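Local coordinates for fiber protein (Human adenovirus 16, PDB 3CNC) that forms the trimeric knob at the end of the adenovirus fibre and probably attaches the virus to its cell receptor, CD46, at residues Thr79-Asn84 with Cys156-Thr161; Thr54-Lys59 with Asn65-Leu70. One frame throughout, in Å; residues are numbered along the deposited sequence.

Contact 1: Thr79-Asn84 with Cys156-Thr161; sequences TLFKNN and CYYKST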
loop_
_atom_site.group_PDB
_atom_site.type_symbol
_atom_site.label_atom_id
_atom_site.label_comp_id
_atom_site.label_asym_id
_atom_site.label_seq_id
_atom_site.Cartn_x
_atom_site.Cartn_y
_atom_site.Cartn_z
ATOM N N THR A 79 6.275 -24.925 13.616
ATOM C CA THR A 79 7.030 -24.987 14.855
ATOM C C THR A 79 8.020 -23.837 14.887
ATOM O O THR A 79 8.450 -23.402 15.958
ATOM C CB THR A 79 7.796 -26.313 14.960
ATOM O OG1 THR A 79 6.859 -27.388 15.075
ATOM C CG2 THR A 79 8.707 -26.312 16.170
ATOM N N LEU A 80 8.363 -23.344 13.700
ATOM C CA LEU A 80 9.318 -22.256 13.554
ATOM C C LEU A 80 9.202 -21.146 14.582
ATOM O O LEU A 80 10.213 -20.569 14.983
ATOM C CB LEU A 80 9.207 -21.646 12.157
ATOM C CG LEU A 80 9.781 -22.465 11.004
ATOM C CD1 LEU A 80 9.323 -21.867 9.689
ATOM C CD2 LEU A 80 11.305 -22.494 11.097
ATOM N N PHE A 81 7.983 -20.843 15.020
ATOM C CA PHE A 81 7.796 -19.760 15.976
ATOM C C PHE A 81 7.876 -20.110 17.455
ATOM O O PHE A 81 7.302 -19.421 18.302
ATOM C CB PHE A 81 6.494 -19.014 15.667
ATOM C CG PHE A 81 6.594 -18.092 14.470
ATOM C CD1 PHE A 81 5.493 -17.364 14.041
ATOM C CD2 PHE A 81 7.798 -17.940 13.783
ATOM C CE1 PHE A 81 5.589 -16.502 12.952
ATOM C CE2 PHE A 81 7.899 -17.079 12.691
ATOM C CZ PHE A 81 6.793 -16.359 12.277
ATOM N N LYS A 82 8.595 -21.183 17.766
ATOM C CA LYS A 82 8.795 -21.565 19.151
ATOM C C LYS A 82 10.142 -20.953 19.518
ATOM O O LYS A 82 10.649 -21.143 20.623
ATOM C CB LYS A 82 8.832 -23.086 19.310
ATOM C CG LYS A 82 7.537 -23.762 18.899
ATOM C CD LYS A 82 7.187 -24.944 19.797
ATOM C CE LYS A 82 8.224 -26.061 19.724
ATOM N NZ LYS A 82 7.794 -27.256 20.513
ATOM N N ASN A 83 10.708 -20.219 18.557
ATOM C CA ASN A 83 11.984 -19.515 18.713
ATOM C C ASN A 83 11.668 -18.027 18.640
ATOM O O ASN A 83 10.646 -17.641 18.072
ATOM C CB ASN A 83 12.944 -19.879 17.582
ATOM C CG ASN A 83 13.141 -21.372 17.443
ATOM O OD1 ASN A 83 13.633 -22.032 18.357
ATOM N ND2 ASN A 83 12.755 -21.916 16.293
ATOM N N ASN A 84 12.535 -17.189 19.198
ATOM C CA ASN A 84 12.294 -15.748 19.190
ATOM C C ASN A 84 12.956 -15.009 18.027
ATOM O O ASN A 84 12.706 -13.820 17.820
ATOM C CB ASN A 84 12.767 -15.120 20.503
ATOM C CG ASN A 84 14.279 -15.106 20.629
ATOM O OD1 ASN A 84 14.847 -14.211 21.257
ATOM N ND2 ASN A 84 14.940 -16.104 20.037
ATOM N N CYS A 156 4.481 -6.819 8.190
ATOM C CA CYS A 156 3.214 -7.530 8.333
ATOM C C CYS A 156 3.199 -8.143 9.733
ATOM O O CYS A 156 4.040 -7.784 10.568
ATOM C CB CYS A 156 3.006 -8.589 7.227
ATOM S SG CYS A 156 4.138 -9.970 7.148
ATOM N N TYR A 157 2.264 -9.046 10.019
ATOM C CA TYR A 157 2.201 -9.590 11.375
ATOM C C TYR A 157 1.841 -11.048 11.567
ATOM O O TYR A 157 1.285 -11.709 10.690
ATOM C CB TYR A 157 1.223 -8.764 12.225
ATOM C CG TYR A 157 1.564 -7.302 12.280
ATOM C CD1 TYR A 157 1.271 -6.458 11.209
ATOM C CD2 TYR A 157 2.261 -6.778 13.362
ATOM C CE1 TYR A 157 1.677 -5.124 11.212
ATOM C CE2 TYR A 157 2.671 -5.455 13.379
ATOM C CZ TYR A 157 2.379 -4.632 12.300
ATOM O OH TYR A 157 2.803 -3.320 12.315
ATOM N N TYR A 158 2.174 -11.534 12.756
ATOM C CA TYR A 158 1.848 -12.890 13.153
ATOM C C TYR A 158 1.032 -12.747 14.434
ATOM O O TYR A 158 1.461 -12.079 15.372
ATOM C CB TYR A 158 3.102 -13.701 13.445
ATOM C CG TYR A 158 2.766 -15.037 14.054
ATOM C CD1 TYR A 158 2.192 -16.050 13.282
ATOM C CD2 TYR A 158 2.967 -15.275 15.415
ATOM C CE1 TYR A 158 1.827 -17.262 13.849
ATOM C CE2 TYR A 158 2.601 -16.485 15.990
ATOM C CZ TYR A 158 2.035 -17.469 15.202
ATOM O OH TYR A 158 1.679 -18.660 15.765
ATOM N N LYS A 159 -0.150 -13.353 14.458
ATOM C CA LYS A 159 -1.015 -13.294 15.635
ATOM C C LYS A 159 -0.847 -14.598 16.413
ATOM O O LYS A 159 -1.222 -15.667 15.927
ATOM C CB LYS A 159 -2.477 -13.132 15.209
ATOM C CG LYS A 159 -3.450 -12.892 16.360
ATOM C CD LYS A 159 -4.886 -12.957 15.860
ATOM C CE LYS A 159 -5.895 -12.785 16.983
ATOM N NZ LYS A 159 -7.261 -13.192 16.538
ATOM N N SER A 160 -0.287 -14.511 17.616
ATOM C CA SER A 160 -0.065 -15.710 18.420
ATOM C C SER A 160 -1.338 -16.248 19.053
ATOM O O SER A 160 -2.384 -15.589 19.051
ATOM C CB SER A 160 0.970 -15.452 19.518
ATOM O OG SER A 160 0.389 -14.775 20.612
ATOM N N THR A 161 -1.231 -17.452 19.603
ATOM C CA THR A 161 -2.359 -18.124 20.237
ATOM C C THR A 161 -3.064 -17.278 21.300
ATOM O O THR A 161 -4.288 -17.294 21.384
ATOM C CB THR A 161 -1.918 -19.469 20.855
ATOM O OG1 THR A 161 -1.429 -20.327 19.817
ATOM C CG2 THR A 161 -3.092 -20.159 21.544
#
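Phe81 and Tyr158 carry this contact between the 79-84 loop and the end of strand 151-159, as a T-shaped (edge-to-face) pair. The ring centroids are 4.6 Å apart and the planes stand at 81°, close to perpendicular. Phe81 supplies the edge: CD1 sits over the centre of the tyrosine ring, 3.3 Å above its plane, while CE1 reaches the inner end of the ring, 3.4 Å from Tyr158 CG. The CD1-CE1 edge of the phenylalanine therefore lies against one face of the tyrosine, and the two side chains run past each other in opposite directions. Tyr158 extends its ring with CG anti to the backbone N (chi1 171°), whereas Phe81 CG is anti to the carbonyl carbon (chi1 -76°), which directs the ring toward Tyr158. No hydrogen bond crosses between the segments, and the backbones stay apart, with 9.2 Å between Phe81 CA and Ser160 CA.

Polar bonds shape the loop behind the phenylalanine. Lys82 N donates to Thr79 O at 2.9 Å, and Asn83 ND2 reaches Leu80 O at 3.2 Å from above the carbonyl plane. At the far end of the tyrosine ring, OH is hydrogen-bonded to Glu200 OE2, which also accepts Thr161 N. The backbone of Glu200 is hydrogen-bonded to that of Phe81, so Glu200 links the Phe81 backbone to the Tyr158 hydroxyl.

Both rings are buried. Phe81 also packs on Leu206 and on Leu193 of strand 185-194, while Tyr158 is held by backbone hydrogen bonding to Phe166 on the neighbouring strand 165-174.

Contact 2: Thr54-Lys59 with Asn65-Leu70; sequences TLVLVK and NGYITL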
loop_
_atom_site.group_PDB
_atom_site.type_symbol
_atom_site.label_atom_id
_atom_site.label_comp_id
_atom_site.label_asym_id
_atom_site.label_seq_id
_atom_site.Cartn_x
_atom_site.Cartn_y
_atom_site.Cartn_z
ATOM N N THR A 54 0.429 -17.603 -0.977
ATOM C CA THR A 54 -0.583 -16.881 -1.744
ATOM C C THR A 54 0.100 -15.624 -2.277
ATOM O O THR A 54 0.599 -14.797 -1.516
ATOM C CB THR A 54 -1.781 -16.470 -0.887
ATOM O OG1 THR A 54 -2.403 -17.643 -0.358
ATOM C CG2 THR A 54 -2.807 -15.721 -1.733
ATOM N N LEU A 55 0.147 -15.494 -3.589
ATOM C CA LEU A 55 0.783 -14.340 -4.183
ATOM C C LEU A 55 -0.075 -13.851 -5.330
ATOM O O LEU A 55 -0.444 -14.623 -6.210
ATOM C CB LEU A 55 2.179 -14.706 -4.699
ATOM C CG LEU A 55 2.942 -13.589 -5.433
ATOM C CD1 LEU A 55 3.392 -12.552 -4.427
ATOM C CD2 LEU A 55 4.157 -14.172 -6.183
ATOM N N VAL A 56 -0.405 -12.567 -5.308
ATOM C CA VAL A 56 -1.199 -11.988 -6.376
ATOM C C VAL A 56 -0.448 -10.809 -6.997
ATOM O O VAL A 56 -0.068 -9.863 -6.298
ATOM C CB VAL A 56 -2.541 -11.473 -5.867
ATOM C CG1 VAL A 56 -3.499 -11.284 -7.042
ATOM C CG2 VAL A 56 -3.100 -12.437 -4.827
ATOM N N LEU A 57 -0.218 -10.885 -8.303
ATOM C CA LEU A 57 0.458 -9.808 -9.022
ATOM C C LEU A 57 -0.561 -9.231 -10.005
ATOM O O LEU A 57 -1.110 -9.961 -10.833
ATOM C CB LEU A 57 1.680 -10.353 -9.777
ATOM C CG LEU A 57 2.742 -11.019 -8.884
ATOM C CD1 LEU A 57 3.902 -11.515 -9.748
ATOM C CD2 LEU A 57 3.229 -10.040 -7.845
ATOM N N VAL A 58 -0.825 -7.933 -9.910
ATOM C CA VAL A 58 -1.793 -7.305 -10.809
ATOM C C VAL A 58 -1.243 -6.125 -11.628
ATOM O O VAL A 58 -0.713 -5.164 -11.067
ATOM C CB VAL A 58 -3.019 -6.794 -10.033
ATOM C CG1 VAL A 58 -4.065 -6.284 -11.008
ATOM C CG2 VAL A 58 -3.574 -7.901 -9.152
ATOM N N LYS A 59 -1.373 -6.204 -12.950
ATOM C CA LYS A 59 -0.920 -5.127 -13.830
ATOM C C LYS A 59 -1.769 -3.887 -13.596
ATOM O O LYS A 59 -2.980 -3.896 -13.807
ATOM C CB LYS A 59 -1.051 -5.519 -15.297
ATOM C CG LYS A 59 -0.031 -6.502 -15.797
ATOM C CD LYS A 59 -0.222 -6.738 -17.285
ATOM C CE LYS A 59 0.878 -7.620 -17.839
ATOM N NZ LYS A 59 0.726 -7.812 -19.307
ATOM N N ASN A 65 0.670 -4.275 -8.780
ATOM C CA ASN A 65 0.190 -4.185 -7.403
ATOM C C ASN A 65 0.297 -5.617 -6.861
ATOM O O ASN A 65 -0.345 -6.535 -7.394
ATOM C CB ASN A 65 -1.265 -3.728 -7.354
ATOM C CG ASN A 65 -1.405 -2.228 -7.428
ATOM O OD1 ASN A 65 -2.517 -1.717 -7.486
ATOM N ND2 ASN A 65 -0.279 -1.508 -7.419
ATOM N N GLY A 66 1.106 -5.812 -5.823
ATOM C CA GLY A 66 1.284 -7.150 -5.278
ATOM C C GLY A 66 0.660 -7.434 -3.926
ATOM O O GLY A 66 0.533 -6.544 -3.085
ATOM N N TYR A 67 0.289 -8.698 -3.723
ATOM C CA TYR A 67 -0.329 -9.174 -2.486
ATOM C C TYR A 67 0.319 -10.515 -2.131
ATOM O O TYR A 67 0.360 -11.421 -2.953
ATOM C CB TYR A 67 -1.830 -9.377 -2.707
ATOM C CG TYR A 67 -2.576 -9.991 -1.537
ATOM C CD1 TYR A 67 -3.251 -9.188 -0.621
ATOM C CD2 TYR A 67 -2.648 -11.382 -1.376
ATOM C CE1 TYR A 67 -3.998 -9.748 0.422
ATOM C CE2 TYR A 67 -3.389 -11.960 -0.328
ATOM C CZ TYR A 67 -4.063 -11.136 0.559
ATOM O OH TYR A 67 -4.830 -11.683 1.556
ATOM N N ILE A 68 0.816 -10.654 -0.908
ATOM C CA ILE A 68 1.458 -11.906 -0.537
ATOM C C ILE A 68 1.217 -12.300 0.901
ATOM O O ILE A 68 1.248 -11.464 1.809
ATOM C CB ILE A 68 2.995 -11.864 -0.780
ATOM C CG1 ILE A 68 3.602 -13.255 -0.568
ATOM C CG2 ILE A 68 3.654 -10.836 0.165
ATOM C CD1 ILE A 68 5.013 -13.409 -1.136
ATOM N N THR A 69 1.000 -13.598 1.082
ATOM C CA THR A 69 0.757 -14.174 2.387
ATOM C C THR A 69 1.231 -15.639 2.460
ATOM O O THR A 69 1.196 -16.376 1.467
ATOM C CB THR A 69 -0.751 -14.100 2.731
ATOM O OG1 THR A 69 -0.906 -14.083 4.150
ATOM C CG2 THR A 69 -1.499 -15.285 2.152
ATOM N N LEU A 70 1.671 -16.042 3.650
ATOM C CA LEU A 70 2.154 -17.401 3.900
ATOM C C LEU A 70 1.333 -18.154 4.955
ATOM O O LEU A 70 0.954 -17.587 5.986
ATOM C CB LEU A 70 3.591 -17.356 4.400
ATOM C CG LEU A 70 4.752 -17.811 3.532
ATOM C CD1 LEU A 70 5.965 -17.895 4.446
ATOM C CD2 LEU A 70 4.494 -19.182 2.894
#
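Tyr67 O takes a 2.7 Å hydrogen bond from Val56 N and a weaker CA-H...O contact from Leu55 CA at 3.2 Å. It lies within an antiparallel beta hairpin, strand 51-60 with strand 63-72, in the fibre knob's beta sandwich. The hydrogen-bonded pairs Thr54-Thr69, Val56-Tyr67 and Val58-Asn65 each contribute two backbone bonds, alternating with the non-hydrogen-bonded pairs Leu55-Ile68 and Leu57-Gly66. Val56 O likewise accepts Tyr67 N, at 2.8 Å, and a CA-H...O contact from Gly66 CA.

The Leu55-Ile68 face turns to the other sheet, where Met187, Phe189 and Trp191 of strand 185-194 meet it. There Leu55 CD1 lies 3.7 Å from Ile68 CB, with CG1 and CD1 of the isoleucine also close to that methyl.

The other face, bearing Thr54, Val56, Val58, Asn65, Tyr67 and Thr69, takes part in trimer packing: Val56 and Tyr67 pack on Ile216 of the second subunit, and Tyr67 OH is hydrogen-bonded to Tyr137 OH of that subunit. With CG anti to the backbone N (chi1 175°), the tyrosine ring slants across the strand pair toward Thr54, with CD2 3.6 Å from Val56 CG2 and CE2 close to Thr54 CG2. Thr54 and Thr69 point the same way side by side, and Thr69 CG2 comes 3.3 Å from Thr54 CB.

In the fold
Contact 1 and contact 2 lie in series along the chain: the hairpin closes, and the chain leaving strand 63-72 enters the loop that carries Phe81. Their centres are 22 Å apart and their nearest atoms about 6 Å, without touching. Contact 2 belongs to the sheet of strand 51-60; contact 1 sets a loop against strand 151-159, outermost in the facing sheet within this chain. Trp191 spans the gap, meeting Cys156 from one contact and Ile68 and Leu70 from the other. The adjacent Thr208 and Ser209 link the two sides as a pair, Thr208 OG1 accepting Leu70 N and Ser209 OG accepting Tyr157 N. Both regions also meet the second subunit, contact 1 through a cation-pi pair of Lys159 with Tyr151 of that subunit.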